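Local structure of Cg3027-pa (Drosophila melanogaster, 2VHH) at residues S281-P286 against L345-Q350; R71-G76 against C113-T118; S318-P323 against L339-D344; N180-I185 against V231-G236. The protein probably catalyses the hydrolysis of N-carbamoyl-beta-alanine to beta-alanine, ammonium and carbon dioxide in pyrimidine breakdown. All blocks are in the same frame, centred on the assembly; numbering follows the deposited sequence.

Overall arrangement
All four contacts are buried but join the fold differently. Interaction 2 pairs neighbouring parallel strands of the larger sheet and alone has hydrogen bonds between its segments. Interactions 1, 3 and 4 rest on packing: the Cys348 sulfur and leucines on a ring where helix 347-355 meets a strand start in 1, mainly methyls between the two sheets in 3 and 4. Interactions 2, 3 and 4 reach the larger sheet, 2 and 3 through adjacent strands 72-79 and 337-344, linked by the Arg74-Glu342 salt bridge. Interaction 3 is nested in the loop that interaction 1 closes. Interaction 4 lies 16 to 19 Å from the others, centre to centre. Other subunits approach only 1 and 4.

Interaction 1: residues S281-P286 against L345-Q350; sequences SYFTVP and LNLCRQ
Tyr282, whose CA lies 4.0 Å from Cys348 SG, has its CB pointing away from helix 347-355, while its OH is hydrogen-bonded to Trp243 O. The backbone here leaves helix 266-280 through a Schellman motif, with Ser281 at positive phi (47°), and enters strand 283-295 of the carbon-nitrogen hydrolase alpha-beta-beta-alpha sandwich. Helix 347-355 is set against this helix-to-strand junction. The main evidence for the packing is a sulfur-aromatic contact. Cys348 SG is 4.8 Å from the centroid of the Phe283 ring, on a line 65° off the ring normal, so the approach is oblique. Cys348 SG comes closest to Phe283 CD1, at 3.8 Å. With CG anti to its own carbonyl carbon (chi1 -73°), Phe283 swings its ring toward the start of the helix. There Phe283 CZ meets Leu347 CD2 at 4.2 Å, and Phe283 CE1 is 4.5 Å from Leu345 CA. Ala322 and Pro323 also pack on this ring. Beyond the contact, Arg349 forms a salt bridge with Glu176 of a second subunit, which ties the same helical turn to the assembly. On the backbone side, Ser281 O rests against the cysteine itself, 3.5 Å from Cys348 CB.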
loop_
_atom_site.group_PDB
_atom_site.type_symbol
_atom_site.label_atom_id
_atom_site.label_comp_id
_atom_site.label_asym_id
_atom_site.label_seq_id
_atom_site.Cartn_x
_atom_site.Cartn_y
_atom_site.Cartn_z
ATOM N N SER C 281 15.826 -3.283 27.803
ATOM C CA SER C 281 15.445 -3.193 29.206
ATOM C C SER C 281 15.113 -4.549 29.848
ATOM O O SER C 281 14.055 -4.743 30.453
ATOM C CB SER C 281 14.371 -2.129 29.396
ATOM O OG SER C 281 14.980 -0.867 29.165
ATOM N N TYR C 282 16.037 -5.486 29.685
ATOM C CA TYR C 282 15.973 -6.757 30.370
ATOM C C TYR C 282 17.366 -7.150 30.827
ATOM O O TYR C 282 18.329 -6.426 30.568
ATOM C CB TYR C 282 15.328 -7.857 29.502
ATOM C CG TYR C 282 15.931 -8.119 28.130
ATOM C CD1 TYR C 282 15.115 -8.500 27.063
ATOM C CD2 TYR C 282 17.298 -7.993 27.892
ATOM C CE1 TYR C 282 15.639 -8.749 25.799
ATOM C CE2 TYR C 282 17.833 -8.229 26.628
ATOM C CZ TYR C 282 16.997 -8.611 25.588
ATOM O OH TYR C 282 17.518 -8.862 24.336
ATOM N N PHE C 283 17.470 -8.285 31.512
ATOM C CA PHE C 283 18.751 -8.804 31.972
ATOM C C PHE C 283 19.407 -9.657 30.914
ATOM O O PHE C 283 18.739 -10.357 30.170
ATOM C CB PHE C 283 18.576 -9.608 33.255
ATOM C CG PHE C 283 18.294 -8.760 34.465
ATOM C CD1 PHE C 283 16.990 -8.493 34.854
ATOM C CD2 PHE C 283 19.334 -8.238 35.220
ATOM C CE1 PHE C 283 16.728 -7.709 35.976
ATOM C CE2 PHE C 283 19.080 -7.462 36.349
ATOM C CZ PHE C 283 17.784 -7.193 36.726
ATOM N N THR C 284 20.727 -9.605 30.873
ATOM C CA THR C 284 21.509 -10.285 29.867
ATOM C C THR C 284 22.563 -11.149 30.568
ATOM O O THR C 284 23.209 -10.686 31.515
ATOM C CB THR C 284 22.120 -9.211 28.953
ATOM O OG1 THR C 284 21.427 -9.198 27.695
ATOM C CG2 THR C 284 23.589 -9.433 28.733
ATOM N N VAL C 285 22.717 -12.405 30.146
ATOM C CA VAL C 285 23.699 -13.306 30.790
ATOM C C VAL C 285 24.634 -13.968 29.773
ATOM O O VAL C 285 24.411 -15.108 29.367
ATOM C CB VAL C 285 23.018 -14.394 31.667
ATOM C CG1 VAL C 285 24.065 -15.134 32.523
ATOM C CG2 VAL C 285 21.907 -13.791 32.541
ATOM N N PRO C 286 25.665 -13.241 29.332
ATOM C CA PRO C 286 26.652 -13.815 28.426
ATOM C C PRO C 286 27.639 -14.758 29.120
ATOM O O PRO C 286 28.376 -14.336 30.002
ATOM C CB PRO C 286 27.380 -12.584 27.896
ATOM C CG PRO C 286 27.248 -11.580 28.997
ATOM C CD PRO C 286 25.919 -11.819 29.610
ATOM N N LEU C 345 13.464 -8.967 39.393
ATOM C CA LEU C 345 12.962 -8.901 38.033
ATOM C C LEU C 345 12.088 -7.669 37.784
ATOM O O LEU C 345 11.726 -7.364 36.643
ATOM C CB LEU C 345 12.194 -10.178 37.690
ATOM C CG LEU C 345 13.010 -11.431 37.353
ATOM C CD1 LEU C 345 12.187 -12.699 37.595
ATOM C CD2 LEU C 345 13.526 -11.383 35.913
ATOM N N ASN C 346 11.759 -6.960 38.854
ATOM C CA ASN C 346 10.930 -5.773 38.754
ATOM C C ASN C 346 11.659 -4.578 38.167
ATOM O O ASN C 346 11.017 -3.613 37.747
ATOM C CB ASN C 346 10.316 -5.426 40.108
ATOM C CG ASN C 346 9.255 -6.412 40.517
ATOM O OD1 ASN C 346 8.878 -7.288 39.734
ATOM N ND2 ASN C 346 8.764 -6.285 41.747
ATOM N N LEU C 347 12.986 -4.644 38.113
ATOM C CA LEU C 347 13.767 -3.557 37.537
ATOM C C LEU C 347 13.424 -3.323 36.074
ATOM O O LEU C 347 13.498 -2.196 35.595
ATOM C CB LEU C 347 15.271 -3.798 37.690
ATOM C CG LEU C 347 16.190 -2.603 37.398
ATOM C CD1 LEU C 347 15.990 -1.475 38.421
ATOM C CD2 LEU C 347 17.645 -3.022 37.339
ATOM N N CYS C 348 13.035 -4.383 35.374
ATOM C CA CYS C 348 12.744 -4.300 33.948
ATOM C C CYS C 348 11.641 -3.298 33.648
ATOM O O CYS C 348 11.844 -2.381 32.848
ATOM C CB CYS C 348 12.412 -5.669 33.386
ATOM S SG CYS C 348 13.750 -6.829 33.662
ATOM N N ARG C 349 10.489 -3.443 34.302
ATOM C CA ARG C 349 9.390 -2.513 34.062
ATOM C C ARG C 349 9.779 -1.105 34.484
ATOM O O ARG C 349 9.484 -0.141 33.787
ATOM C CB ARG C 349 8.118 -2.956 34.772
ATOM C CG ARG C 349 7.001 -1.957 34.665
ATOM C CD ARG C 349 5.827 -2.380 35.475
ATOM N NE ARG C 349 5.207 -3.547 34.874
ATOM C CZ ARG C 349 4.171 -4.180 35.396
ATOM N NH1 ARG C 349 3.646 -3.741 36.534
ATOM N NH2 ARG C 349 3.665 -5.248 34.782
ATOM N N GLN C 350 10.454 -0.998 35.622
ATOM C CA GLN C 350 10.853 0.302 36.167
ATOM C C GLN C 350 11.737 1.074 35.195
ATOM O O GLN C 350 11.583 2.284 35.035
ATOM C CB GLN C 350 11.554 0.154 37.522
ATOM C CG GLN C 350 10.632 -0.246 38.642
ATOM C CD GLN C 350 11.355 -0.644 39.910
ATOM O OE1 GLN C 350 12.507 -0.281 40.136
ATOM N NE2 GLN C 350 10.669 -1.388 40.757
#

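Interaction 2: residues R71-G76 against C113-T118; sequences RIVRVG and CNIVCT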
loop_
_atom_site.group_PDB
_atom_site.type_symbol
_atom_site.label_atom_id
_atom_site.label_comp_id
_atom_site.label_asym_id
_atom_site.label_seq_id
_atom_site.Cartn_x
_atom_site.Cartn_y
_atom_site.Cartn_z
ATOM N N ARG C 71 10.230 -9.468 43.115
ATOM C CA ARG C 71 10.376 -10.748 42.425
ATOM C C ARG C 71 11.854 -11.130 42.359
ATOM O O ARG C 71 12.507 -10.982 41.322
ATOM C CB ARG C 71 9.737 -10.681 41.029
ATOM C CG ARG C 71 8.289 -11.180 40.980
ATOM C CD ARG C 71 7.367 -10.321 40.093
ATOM N NE ARG C 71 8.056 -9.654 38.981
ATOM C CZ ARG C 71 8.222 -10.156 37.759
ATOM N NH1 ARG C 71 7.765 -11.361 37.431
ATOM N NH2 ARG C 71 8.866 -9.447 36.858
ATOM N N ILE C 72 12.387 -11.607 43.479
ATOM C CA ILE C 72 13.827 -11.854 43.582
ATOM C C ILE C 72 14.186 -13.259 43.133
ATOM O O ILE C 72 13.528 -14.234 43.492
ATOM C CB ILE C 72 14.409 -11.470 44.964
ATOM C CG1 ILE C 72 14.266 -9.956 45.164
ATOM C CG2 ILE C 72 15.882 -11.859 45.063
ATOM C CD1 ILE C 72 14.343 -9.475 46.611
ATOM N N VAL C 73 15.230 -13.330 42.313
ATOM C CA VAL C 73 15.598 -14.529 41.577
ATOM C C VAL C 73 17.116 -14.647 41.551
ATOM O O VAL C 73 17.818 -13.641 41.455
ATOM C CB VAL C 73 14.963 -14.499 40.139
ATOM C CG1 VAL C 73 15.862 -15.104 39.070
ATOM C CG2 VAL C 73 13.612 -15.185 40.144
ATOM N N ARG C 74 17.616 -15.873 41.657
ATOM C CA ARG C 74 19.050 -16.136 41.672
ATOM C C ARG C 74 19.452 -16.957 40.443
ATOM O O ARG C 74 18.925 -18.051 40.237
ATOM C CB ARG C 74 19.377 -16.911 42.948
ATOM C CG ARG C 74 20.570 -16.399 43.720
ATOM C CD ARG C 74 20.169 -16.119 45.164
ATOM N NE ARG C 74 21.272 -16.316 46.097
ATOM C CZ ARG C 74 21.409 -15.670 47.252
ATOM N NH1 ARG C 74 22.454 -15.930 48.031
ATOM N NH2 ARG C 74 20.514 -14.763 47.633
ATOM N N VAL C 75 20.364 -16.436 39.625
ATOM C CA VAL C 75 20.820 -17.168 38.449
ATOM C C VAL C 75 22.286 -17.580 38.580
ATOM O O VAL C 75 23.107 -16.832 39.111
ATOM C CB VAL C 75 20.535 -16.407 37.106
ATOM C CG1 VAL C 75 19.233 -15.621 37.189
ATOM C CG2 VAL C 75 21.683 -15.493 36.706
ATOM N N GLY C 76 22.593 -18.788 38.119
ATOM C CA GLY C 76 23.951 -19.312 38.132
ATOM C C GLY C 76 24.425 -19.534 36.710
ATOM O O GLY C 76 23.833 -20.318 35.955
ATOM N N CYS C 113 20.599 -20.803 43.990
ATOM C CA CYS C 113 20.155 -20.465 42.634
ATOM C C CYS C 113 18.807 -21.080 42.286
ATOM O O CYS C 113 18.430 -22.107 42.835
ATOM C CB CYS C 113 21.193 -20.866 41.599
ATOM S SG CYS C 113 22.639 -19.829 41.669
ATOM N N ASN C 114 18.094 -20.424 41.374
ATOM C CA ASN C 114 16.798 -20.869 40.891
ATOM C C ASN C 114 16.869 -21.260 39.429
ATOM O O ASN C 114 16.099 -22.092 38.964
ATOM C CB ASN C 114 15.773 -19.747 41.032
ATOM C CG ASN C 114 15.702 -19.192 42.431
ATOM O OD1 ASN C 114 16.146 -18.077 42.684
ATOM N ND2 ASN C 114 15.152 -19.966 43.341
ATOM N N ILE C 115 17.771 -20.612 38.701
ATOM C CA ILE C 115 18.030 -20.906 37.298
ATOM C C ILE C 115 19.529 -21.131 37.170
ATOM O O ILE C 115 20.321 -20.408 37.767
ATOM C CB ILE C 115 17.651 -19.734 36.341
ATOM C CG1 ILE C 115 16.249 -19.199 36.606
ATOM C CG2 ILE C 115 17.731 -20.174 34.895
ATOM C CD1 ILE C 115 16.094 -17.739 36.260
ATOM N N VAL C 116 19.915 -22.125 36.385
ATOM C CA VAL C 116 21.317 -22.324 36.044
ATOM C C VAL C 116 21.447 -22.507 34.528
ATOM O O VAL C 116 20.605 -23.151 33.895
ATOM C CB VAL C 116 21.928 -23.509 36.839
ATOM C CG1 VAL C 116 23.324 -23.852 36.346
ATOM C CG2 VAL C 116 21.972 -23.183 38.325
ATOM N N CYS C 117 22.492 -21.927 33.947
ATOM C CA CYS C 117 22.693 -21.987 32.505
ATOM C C CYS C 117 24.118 -22.350 32.130
ATOM O O CYS C 117 25.052 -21.932 32.790
ATOM C CB CYS C 117 22.338 -20.651 31.874
ATOM S SG CYS C 117 22.557 -20.600 30.087
ATOM N N THR C 118 24.271 -23.114 31.057
ATOM C CA THR C 118 25.586 -23.498 30.545
ATOM C C THR C 118 26.089 -22.602 29.403
ATOM O O THR C 118 25.358 -21.790 28.849
ATOM C CB THR C 118 25.590 -24.965 30.026
ATOM O OG1 THR C 118 24.921 -25.033 28.755
ATOM C CG2 THR C 118 24.941 -25.933 31.044
#
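Asn114 turns its CG anti to its own carbonyl carbon (chi1 -54°) and thereby brings OD1 to Arg74 N. The same setting in Ile115 (chi1 -49°), continued by a nearly extended chi2 of 151°, carries CD1 across to two valines. The hydrogen bond from Arg74 N to Asn114 OD1 measures 2.8 Å, the donor lying in the carbonyl plane on a lone pair. Arg74 O in turn accepts two donors, Asn114 N at 2.8 Å and Ile115 N at 3.2 Å, so Asn114 grips the arginine backbone at both its N and its O. Farther along, Gly76 N donates to Ile115 O (2.8 Å) and Cys117 N to Gly76 O (2.9 Å), the alternation expected of parallel strands. Ile115 CD1 is 3.9 Å from Val73 CG1, meeting it at a slant, and equally far from Val75 CG1, whose side chain lies alongside and points the same way. Gly76, lacking a side chain, leaves its backbone to Cys113 SG, 3.7 Å from Gly76 N. The guanidinium of Arg74 turns away to a salt bridge with Glu342. Strands 72-79 and 115-118 are joined by helix 90-110, making this pairing the strand-to-strand seam of a beta-alpha-beta crossover.

Interaction 3: residues S318-P323 against L339-D344; sequences SYVAAP and LVVELD
Among the apolar pairs, Val320 and Val341 reach toward each other tip to tip, with Val320 CG2 3.5 Å from Val341 CG1. The CG2 branch does the touching because it stands anti to the carbonyl carbon of Val320, while CG1 takes the place anti to the backbone N (chi1 161°). The same Val320 CG2 meets Leu339 CD2, more loosely, at 4.2 Å, so one methyl bridges two side chains that project from the same face of strand 337-344.

A second kind of contact sets a methyl against backbone. Leu339 extends with CG anti to its N (chi1 179°), which brings CD2 against the opposing backbone. Leu339 CD2 is 3.6 Å from Tyr319 CA and 3.8 Å from Ser318 O. The nearest CA atoms, those of Tyr319 and Leu339, are 7.5 Å apart, too far for strand pairing, and the segments belong to different layers. Strand 337-344 lies in the larger sheet, where Val341 packs on Val75. Segment 318-323 runs beside strand 283-295 of the smaller sheet, so these side chains fill the interior between the two sheets of the carbon-nitrogen hydrolase sandwich.

Hydrogen bonds hold the polar side chains: Ser318, whose CB points toward strand 337-344, bonds through OG with Gln79 OE1, on strand 72-79, and with Asn288 N. Tyr319, its CB pointing away, bonds through OH to Trp269 O and takes a cation-pi contact from Arg327.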
loop_
_atom_site.group_PDB
_atom_site.type_symbol
_atom_site.label_atom_id
_atom_site.label_comp_id
_atom_site.label_asym_id
_atom_site.label_seq_id
_atom_site.Cartn_x
_atom_site.Cartn_y
_atom_site.Cartn_z
ATOM N N SER C 318 32.561 -14.468 31.658
ATOM C CA SER C 318 31.110 -14.402 31.774
ATOM C C SER C 318 30.692 -13.311 32.757
ATOM O O SER C 318 31.364 -13.087 33.774
ATOM C CB SER C 318 30.549 -15.745 32.236
ATOM O OG SER C 318 31.063 -16.791 31.445
ATOM N N TYR C 319 29.589 -12.634 32.448
ATOM C CA TYR C 319 29.064 -11.595 33.326
ATOM C C TYR C 319 27.559 -11.486 33.213
ATOM O O TYR C 319 26.931 -12.259 32.505
ATOM C CB TYR C 319 29.754 -10.246 33.091
ATOM C CG TYR C 319 29.563 -9.644 31.719
ATOM C CD1 TYR C 319 30.306 -10.086 30.620
ATOM C CD2 TYR C 319 28.677 -8.597 31.527
ATOM C CE1 TYR C 319 30.138 -9.511 29.367
ATOM C CE2 TYR C 319 28.502 -8.028 30.293
ATOM C CZ TYR C 319 29.230 -8.485 29.219
ATOM O OH TYR C 319 29.027 -7.897 27.997
ATOM N N VAL C 320 26.975 -10.549 33.942
ATOM C CA VAL C 320 25.550 -10.296 33.852
ATOM C C VAL C 320 25.367 -8.791 33.696
ATOM O O VAL C 320 25.919 -8.014 34.475
ATOM C CB VAL C 320 24.786 -10.842 35.107
ATOM C CG1 VAL C 320 23.429 -10.195 35.259
ATOM C CG2 VAL C 320 24.635 -12.332 35.032
ATOM N N ALA C 321 24.619 -8.387 32.671
ATOM C CA ALA C 321 24.273 -6.980 32.453
ATOM C C ALA C 321 22.831 -6.741 32.867
ATOM O O ALA C 321 21.959 -7.563 32.587
ATOM C CB ALA C 321 24.477 -6.597 31.001
ATOM N N ALA C 322 22.594 -5.628 33.554
ATOM C CA ALA C 322 21.255 -5.240 34.005
ATOM C C ALA C 322 20.632 -4.168 33.104
ATOM O O ALA C 322 21.343 -3.356 32.488
ATOM C CB ALA C 322 21.308 -4.749 35.426
ATOM N N PRO C 323 19.293 -4.151 33.027
ATOM C CA PRO C 323 18.553 -3.210 32.172
ATOM C C PRO C 323 18.844 -1.729 32.418
ATOM O O PRO C 323 18.622 -0.914 31.525
ATOM C CB PRO C 323 17.090 -3.503 32.519
ATOM C CG PRO C 323 17.138 -4.260 33.820
ATOM C CD PRO C 323 18.384 -5.054 33.748
ATOM N N LEU C 339 29.046 -18.137 38.371
ATOM C CA LEU C 339 28.657 -16.772 38.685
ATOM C C LEU C 339 27.232 -16.759 39.213
ATOM O O LEU C 339 26.292 -17.016 38.470
ATOM C CB LEU C 339 28.798 -15.880 37.444
ATOM C CG LEU C 339 28.416 -14.389 37.521
ATOM C CD1 LEU C 339 29.309 -13.597 38.475
ATOM C CD2 LEU C 339 28.445 -13.774 36.129
ATOM N N VAL C 340 27.084 -16.495 40.509
ATOM C CA VAL C 340 25.765 -16.372 41.124
ATOM C C VAL C 340 25.408 -14.897 41.224
ATOM O O VAL C 340 26.180 -14.096 41.740
ATOM C CB VAL C 340 25.700 -17.048 42.510
ATOM C CG1 VAL C 340 24.335 -16.874 43.119
ATOM C CG2 VAL C 340 26.008 -18.524 42.390
ATOM N N VAL C 341 24.247 -14.539 40.700
ATOM C CA VAL C 341 23.767 -13.167 40.785
ATOM C C VAL C 341 22.300 -13.140 41.205
ATOM O O VAL C 341 21.454 -13.792 40.607
ATOM C CB VAL C 341 24.031 -12.360 39.475
ATOM C CG1 VAL C 341 23.805 -13.219 38.281
ATOM C CG2 VAL C 341 23.154 -11.127 39.392
ATOM N N GLU C 342 22.029 -12.401 42.272
ATOM C CA GLU C 342 20.679 -12.171 42.742
ATOM C C GLU C 342 20.109 -10.916 42.061
ATOM O O GLU C 342 20.795 -9.898 41.949
ATOM C CB GLU C 342 20.707 -12.030 44.265
ATOM C CG GLU C 342 19.585 -11.212 44.863
ATOM C CD GLU C 342 19.305 -11.560 46.315
ATOM O OE1 GLU C 342 19.287 -12.771 46.643
ATOM O OE2 GLU C 342 19.082 -10.628 47.123
ATOM N N LEU C 343 18.862 -10.994 41.605
ATOM C CA LEU C 343 18.246 -9.860 40.930
ATOM C C LEU C 343 16.750 -9.753 41.223
ATOM O O LEU C 343 16.098 -10.758 41.502
ATOM C CB LEU C 343 18.532 -9.920 39.416
ATOM C CG LEU C 343 18.053 -11.111 38.580
ATOM C CD1 LEU C 343 16.682 -10.832 38.012
ATOM C CD2 LEU C 343 19.014 -11.379 37.454
ATOM N N ASP C 344 16.224 -8.530 41.182
ATOM C CA ASP C 344 14.786 -8.310 41.295
ATOM C C ASP C 344 14.255 -8.031 39.902
ATOM O O ASP C 344 14.566 -6.999 39.302
ATOM C CB ASP C 344 14.475 -7.150 42.243
ATOM C CG ASP C 344 12.998 -7.069 42.635
ATOM O OD1 ASP C 344 12.150 -7.807 42.081
ATOM O OD2 ASP C 344 12.690 -6.237 43.518
#

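Interaction 4: residues N180-I185 against V231-G236; sequences NTAVVI and VNICYG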
loop_
_atom_site.group_PDB
_atom_site.type_symbol
_atom_site.label_atom_id
_atom_site.label_comp_id
_atom_site.label_asym_id
_atom_site.label_seq_id
_atom_site.Cartn_x
_atom_site.Cartn_y
_atom_site.Cartn_z
ATOM N N ASN C 180 22.167 -26.691 16.450
ATOM C CA ASN C 180 22.682 -26.057 17.664
ATOM C C ASN C 180 21.504 -25.540 18.482
ATOM O O ASN C 180 20.835 -24.586 18.078
ATOM C CB ASN C 180 23.594 -24.897 17.296
ATOM C CG ASN C 180 24.411 -24.396 18.462
ATOM O OD1 ASN C 180 23.879 -23.942 19.479
ATOM N ND2 ASN C 180 25.722 -24.452 18.308
ATOM N N THR C 181 21.272 -26.158 19.636
ATOM C CA THR C 181 20.010 -26.013 20.360
ATOM C C THR C 181 20.176 -25.718 21.849
ATOM O O THR C 181 21.036 -26.294 22.516
ATOM C CB THR C 181 19.185 -27.302 20.229
ATOM O OG1 THR C 181 19.020 -27.624 18.847
ATOM C CG2 THR C 181 17.819 -27.163 20.885
ATOM N N ALA C 182 19.337 -24.828 22.367
ATOM C CA ALA C 182 19.212 -24.626 23.808
ATOM C C ALA C 182 17.990 -25.374 24.331
ATOM O O ALA C 182 16.916 -25.306 23.735
ATOM C CB ALA C 182 19.106 -23.156 24.134
ATOM N N VAL C 183 18.158 -26.096 25.434
ATOM C CA VAL C 183 17.065 -26.860 26.019
ATOM C C VAL C 183 16.748 -26.304 27.399
ATOM O O VAL C 183 17.645 -26.133 28.226
ATOM C CB VAL C 183 17.400 -28.372 26.114
ATOM C CG1 VAL C 183 16.346 -29.103 26.913
ATOM C CG2 VAL C 183 17.541 -28.996 24.730
ATOM N N VAL C 184 15.471 -26.009 27.636
ATOM C CA VAL C 184 15.019 -25.513 28.931
ATOM C C VAL C 184 14.301 -26.616 29.680
ATOM O O VAL C 184 13.313 -27.183 29.201
ATOM C CB VAL C 184 14.105 -24.269 28.803
ATOM C CG1 VAL C 184 13.578 -23.830 30.169
ATOM C CG2 VAL C 184 14.866 -23.127 28.164
ATOM N N ILE C 185 14.823 -26.917 30.863
ATOM C CA ILE C 185 14.234 -27.913 31.752
ATOM C C ILE C 185 13.638 -27.178 32.944
ATOM O O ILE C 185 14.299 -26.354 33.562
ATOM C CB ILE C 185 15.287 -28.939 32.226
ATOM C CG1 ILE C 185 15.933 -29.633 31.028
ATOM C CG2 ILE C 185 14.646 -29.992 33.087
ATOM C CD1 ILE C 185 17.330 -30.173 31.294
ATOM N N VAL C 231 16.887 -17.469 25.270
ATOM C CA VAL C 231 18.251 -17.854 24.976
ATOM C C VAL C 231 18.632 -17.338 23.598
ATOM O O VAL C 231 18.048 -17.729 22.587
ATOM C CB VAL C 231 18.472 -19.394 25.025
ATOM C CG1 VAL C 231 19.951 -19.706 25.135
ATOM C CG2 VAL C 231 17.750 -20.019 26.178
ATOM N N ASN C 232 19.606 -16.438 23.582
ATOM C CA ASN C 232 20.239 -15.959 22.362
ATOM C C ASN C 232 21.526 -16.764 22.223
ATOM O O ASN C 232 22.427 -16.643 23.048
ATOM C CB ASN C 232 20.540 -14.456 22.494
ATOM C CG ASN C 232 21.106 -13.829 21.216
ATOM O OD1 ASN C 232 21.475 -14.520 20.263
ATOM N ND2 ASN C 232 21.173 -12.496 21.197
ATOM N N ILE C 233 21.616 -17.597 21.196
ATOM C CA ILE C 233 22.747 -18.513 21.105
ATOM C C ILE C 233 23.940 -17.958 20.316
ATOM O O ILE C 233 23.827 -17.639 19.138
ATOM C CB ILE C 233 22.347 -19.917 20.590
ATOM C CG1 ILE C 233 21.047 -20.395 21.250
ATOM C CG2 ILE C 233 23.453 -20.903 20.899
ATOM C CD1 ILE C 233 20.492 -21.688 20.687
ATOM N N CYS C 234 25.070 -17.831 21.021
ATOM C CA CYS C 234 26.414 -17.577 20.463
ATOM C C CYS C 234 26.478 -16.406 19.486
ATOM O O CYS C 234 26.331 -15.262 19.895
ATOM C CB CYS C 234 26.991 -18.875 19.862
ATOM S SG CYS C 234 28.673 -18.825 19.115
ATOM N N TYR C 235 26.671 -16.701 18.206
ATOM C CA TYR C 235 26.821 -15.698 17.159
ATOM C C TYR C 235 25.634 -14.730 17.045
ATOM O O TYR C 235 25.775 -13.642 16.493
ATOM C CB TYR C 235 27.060 -16.424 15.842
ATOM C CG TYR C 235 27.394 -15.595 14.622
ATOM C CD1 TYR C 235 28.620 -14.949 14.505
ATOM C CD2 TYR C 235 26.506 -15.523 13.549
ATOM C CE1 TYR C 235 28.938 -14.221 13.358
ATOM C CE2 TYR C 235 26.813 -14.801 12.408
ATOM C CZ TYR C 235 28.031 -14.155 12.318
ATOM O OH TYR C 235 28.337 -13.438 11.195
ATOM N N GLY C 236 24.477 -15.112 17.582
ATOM C CA GLY C 236 23.307 -14.230 17.616
ATOM C C GLY C 236 23.560 -12.980 18.452
ATOM O O GLY C 236 22.824 -11.983 18.363
#
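The side-chain amide of Asn180 meets Ile233 obliquely: Ile233 CG2 is 3.4 Å from Asn180 OD1 and stands well above the amide plane. The two side chains slide past each other in opposite directions, and Asn180 ND2, at the amide's other corner, is hydrogen-bonded to Tyr212 OH. A second flat group is the peptide joining Thr181 to Ala182. Ile233 CD1 lies above this peptide plane at its N-H end, 3.7 Å from Ala182 N, and also reaches Asn180 O at 3.9 Å. Ile233 manages both contacts because CG1 stands anti to its carbonyl carbon (chi1 -43°) while CG2 stands anti to its N, spreading the two branches along strand 177-185. Ala182 CB fits between neighbours, 3.7 Å from Val231 CG1 and 4.0 Å from Ile233 CD1. Cys234, next in the chain, has positive phi (50°) and touches Glu120 and Lys197, which is consistent with the Glu-Lys-Cys triad of this superfamily; Ile233 thus packs immediately beside the probable active site. Strand 177-185 lies between strands 162-171 and 191-196 of the larger sheet. Segment 231-236 leaves strand 227-231 of the smaller sheet and leads toward helix 240-248, so the contact spans the two sheets of the sandwich.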